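Local coordinates for protein transcription activator HlyU (Vibrio vulnificus, PDB 3JTH) that acts as a transcriptional activator of the ArsR family, probably binding DNA through a winged helix-turn-helix domain to regulate virulence genes such as rtxA, at residues Gly64-Arg69 with Tyr77-Glu82. Numbering follows the deposited sequence.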
ATOM      1  N   GLY A  64     -14.924   3.815   2.929  1.00 54.48           N
ATOM      2  CA  GLY A  64     -15.170   4.755   1.851  1.00 52.98           C
ATOM      3  C   GLY A  64     -14.298   4.605   0.621  1.00 51.09           C
ATOM      4  O   GLY A  64     -13.954   5.605  -0.007  1.00 52.43           O
ATOM      5  N   LEU A  65     -13.937   3.374   0.267  1.00 45.00           N
ATOM      6  CA  LEU A  65     -13.104   3.144  -0.913  1.00 42.98           C
ATOM      7  C   LEU A  65     -13.938   2.791  -2.146  1.00 40.80           C
ATOM      8  O   LEU A  65     -13.440   2.816  -3.271  1.00 40.91           O
ATOM      9  CB  LEU A  65     -12.080   2.032  -0.647  1.00 46.72           C
ATOM     10  CG  LEU A  65     -10.938   2.342   0.330  1.00 47.28           C
ATOM     11  CD1 LEU A  65      -9.985   1.160   0.399  1.00 46.83           C
ATOM     12  CD2 LEU A  65     -10.193   3.591  -0.119  1.00 45.95           C
ATOM     13  N   VAL A  66     -15.205   2.466  -1.927  1.00 37.39           N
ATOM     14  CA  VAL A  66     -16.108   2.106  -3.011  1.00 36.81           C
ATOM     15  C   VAL A  66     -17.480   2.699  -2.745  1.00 37.13           C
ATOM     16  O   VAL A  66     -17.860   2.878  -1.592  1.00 37.77           O
ATOM     17  CB  VAL A  66     -16.242   0.567  -3.128  1.00 41.09           C
ATOM     18  CG1 VAL A  66     -17.337   0.201  -4.115  1.00 41.33           C
ATOM     19  CG2 VAL A  66     -14.917  -0.036  -3.570  1.00 38.10           C
ATOM     20  N   THR A  67     -18.214   3.021  -3.809  1.00 34.54           N
ATOM     21  CA  THR A  67     -19.557   3.578  -3.672  1.00 36.43           C
ATOM     22  C   THR A  67     -20.515   2.754  -4.509  1.00 36.87           C
ATOM     23  O   THR A  67     -20.103   1.831  -5.207  1.00 34.38           O
ATOM     24  CB  THR A  67     -19.649   5.037  -4.159  1.00 54.70           C
ATOM     25  OG1 THR A  67     -18.357   5.646  -4.118  1.00 58.05           O
ATOM     26  CG2 THR A  67     -20.574   5.824  -3.256  1.00 53.40           C
ATOM     27  N   THR A  68     -21.796   3.091  -4.449  1.00 40.61           N
ATOM     28  CA  THR A  68     -22.792   2.356  -5.210  1.00 45.01           C
ATOM     29  C   THR A  68     -23.641   3.278  -6.071  1.00 50.03           C
ATOM     30  O   THR A  68     -23.596   4.506  -5.922  1.00 48.82           O
ATOM     31  CB  THR A  68     -23.725   1.555  -4.278  1.00 39.60           C
ATOM     32  OG1 THR A  68     -24.315   2.439  -3.319  1.00 37.31           O
ATOM     33  CG2 THR A  68     -22.949   0.478  -3.540  1.00 38.59           C
ATOM     34  N   ARG A  69     -24.405   2.658  -6.969  1.00 54.92           N
ATOM     35  CA  ARG A  69     -25.309   3.333  -7.903  1.00 61.99           C
ATOM     36  C   ARG A  69     -26.351   2.266  -8.254  1.00 65.08           C
ATOM     37  O   ARG A  69     -26.054   1.317  -8.984  1.00 65.43           O
ATOM     38  CB  ARG A  69     -24.533   3.772  -9.151  1.00 89.36           C
ATOM     39  CG  ARG A  69     -25.251   4.766 -10.056  1.00 93.67           C
ATOM     40  CD  ARG A  69     -25.692   4.121 -11.362  1.00 97.76           C
ATOM     41  NE  ARG A  69     -27.097   3.718 -11.342  1.00101.64           N
ATOM     42  CZ  ARG A  69     -28.117   4.572 -11.360  1.00102.73           C
ATOM     43  NH1 ARG A  69     -27.893   5.880 -11.400  1.00103.21           N
ATOM     44  NH2 ARG A  69     -29.365   4.123 -11.337  1.00102.38           N
ATOM     45  N   TYR A  77     -21.167  -1.121  -8.272  1.00 30.61           N
ATOM     46  CA  TYR A  77     -20.117  -0.621  -7.419  1.00 28.50           C
ATOM     47  C   TYR A  77     -19.035   0.035  -8.258  1.00 27.41           C
ATOM     48  O   TYR A  77     -18.803  -0.353  -9.406  1.00 24.91           O
ATOM     49  CB  TYR A  77     -19.527  -1.765  -6.587  1.00 33.37           C
ATOM     50  CG  TYR A  77     -20.547  -2.396  -5.677  1.00 36.25           C
ATOM     51  CD1 TYR A  77     -21.486  -3.298  -6.173  1.00 36.30           C
ATOM     52  CD2 TYR A  77     -20.616  -2.044  -4.329  1.00 38.34           C
ATOM     53  CE1 TYR A  77     -22.470  -3.832  -5.356  1.00 40.36           C
ATOM     54  CE2 TYR A  77     -21.600  -2.574  -3.497  1.00 40.38           C
ATOM     55  CZ  TYR A  77     -22.523  -3.466  -4.016  1.00 39.92           C
ATOM     56  OH  TYR A  77     -23.502  -3.990  -3.204  1.00 44.07           O
ATOM     57  N   THR A  78     -18.376   1.032  -7.675  1.00 28.01           N
ATOM     58  CA  THR A  78     -17.309   1.756  -8.354  1.00 29.65           C
ATOM     59  C   THR A  78     -16.369   2.315  -7.293  1.00 29.84           C
ATOM     60  O   THR A  78     -16.740   2.416  -6.120  1.00 27.97           O
ATOM     61  CB  THR A  78     -17.889   2.919  -9.215  1.00 33.06           C
ATOM     62  OG1 THR A  78     -16.859   3.484 -10.032  1.00 35.07           O
ATOM     63  CG2 THR A  78     -18.463   4.010  -8.332  1.00 32.11           C
ATOM     64  N   LEU A  79     -15.153   2.670  -7.685  1.00 28.41           N
ATOM     65  CA  LEU A  79     -14.209   3.218  -6.720  1.00 30.09           C
ATOM     66  C   LEU A  79     -14.702   4.571  -6.239  1.00 31.47           C
ATOM     67  O   LEU A  79     -15.446   5.247  -6.942  1.00 32.59           O
ATOM     68  CB  LEU A  79     -12.814   3.351  -7.338  1.00 30.06           C
ATOM     69  CG  LEU A  79     -12.145   2.001  -7.643  1.00 32.34           C
ATOM     70  CD1 LEU A  79     -10.757   2.218  -8.221  1.00 30.10           C
ATOM     71  CD2 LEU A  79     -12.038   1.188  -6.358  1.00 29.37           C
ATOM     72  N   LYS A  80     -14.294   4.962  -5.039  1.00 36.98           N
ATOM     73  CA  LYS A  80     -14.725   6.238  -4.493  1.00 39.33           C
ATOM     74  C   LYS A  80     -13.608   7.261  -4.305  1.00 38.77           C
ATOM     75  O   LYS A  80     -13.586   8.294  -4.981  1.00 41.02           O
ATOM     76  CB  LYS A  80     -15.458   6.025  -3.165  1.00 40.27           C
ATOM     77  CG  LYS A  80     -15.986   7.311  -2.526  1.00 43.19           C
ATOM     78  CD  LYS A  80     -16.848   7.020  -1.302  1.00 43.94           C
ATOM     79  CE  LYS A  80     -17.468   8.299  -0.746  1.00 48.71           C
ATOM     80  NZ  LYS A  80     -18.449   8.025   0.346  1.00 47.98           N
ATOM     81  N   SER A  81     -12.685   6.984  -3.391  1.00 36.17           N
ATOM     82  CA  SER A  81     -11.601   7.928  -3.113  1.00 34.89           C
ATOM     83  C   SER A  81     -10.582   8.073  -4.242  1.00 36.04           C
ATOM     84  O   SER A  81     -10.217   7.095  -4.906  1.00 34.15           O
ATOM     85  CB  SER A  81     -10.869   7.542  -1.820  1.00 37.22           C
ATOM     86  OG  SER A  81      -9.777   6.665  -2.070  1.00 34.85           O
ATOM     87  N   GLU A  82     -10.123   9.306  -4.443  1.00 31.28           N
ATOM     88  CA  GLU A  82      -9.137   9.609  -5.468  1.00 32.58           C
ATOM     89  C   GLU A  82      -7.802   8.935  -5.173  1.00 31.89           C
ATOM     90  O   GLU A  82      -7.037   8.612  -6.088  1.00 31.89           O
ATOM     91  CB  GLU A  82      -8.924  11.117  -5.558  1.00 44.86           C
ATOM     92  CG  GLU A  82     -10.108  11.888  -6.104  1.00 48.25           C
ATOM     93  CD  GLU A  82     -10.590  11.337  -7.437  1.00 51.44           C
ATOM     94  OE1 GLU A  82      -9.733  10.981  -8.276  1.00 53.57           O
ATOM     95  OE2 GLU A  82     -11.821  11.265  -7.649  1.00 50.60           O
TER
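With CG2 of Thr68 turned opposite its carbonyl carbon and OG1 between the backbone N and that carbon (chi1 55°), the methyl group reaches the Tyr77 ring, CG2 lying 3.3 Å from CE2; the two side chains run alongside each other. Val66 sets CG1 opposite its backbone N (chi1 172°), which brings this methyl in plane to the edge of the same ring and 3.8 Å from Tyr77 CB. Its other branch, CG2, meets Leu79 CD2 at 4.2 Å, and both residues continue onto Leu29 and Leu32 in the core. Thr67 and Thr78, on the other face from Thr68 and Tyr77, form the hydrogen-bonded pair of this antiparallel hairpin: Thr67 N to Thr78 O is 2.8 Å and nearly linear with the C=O, whereas Thr78 N to Thr67 O is longer, 3.1 Å. Where strand 66-69 begins and strand 76-79 ends, Lys80 N donates to Leu65 O (2.9 Å) from well above the carbonyl plane. The extended Lys80 chain crosses Thr67, with Lys80 CB 3.1 Å from Thr67 OG1. Leu65 CD2 touches Ser81 OG, which caps the following helix through Val84 N. These strands form the wing hairpin of the winged-helix fold, entered from helix 50-62 through a Schellman motif at Gly64. Backbone bonds thus fix the register, while apolar branches bind one face to the core and aliphatic Lys80 carbons pack against the Thr67 hydroxyl on the other.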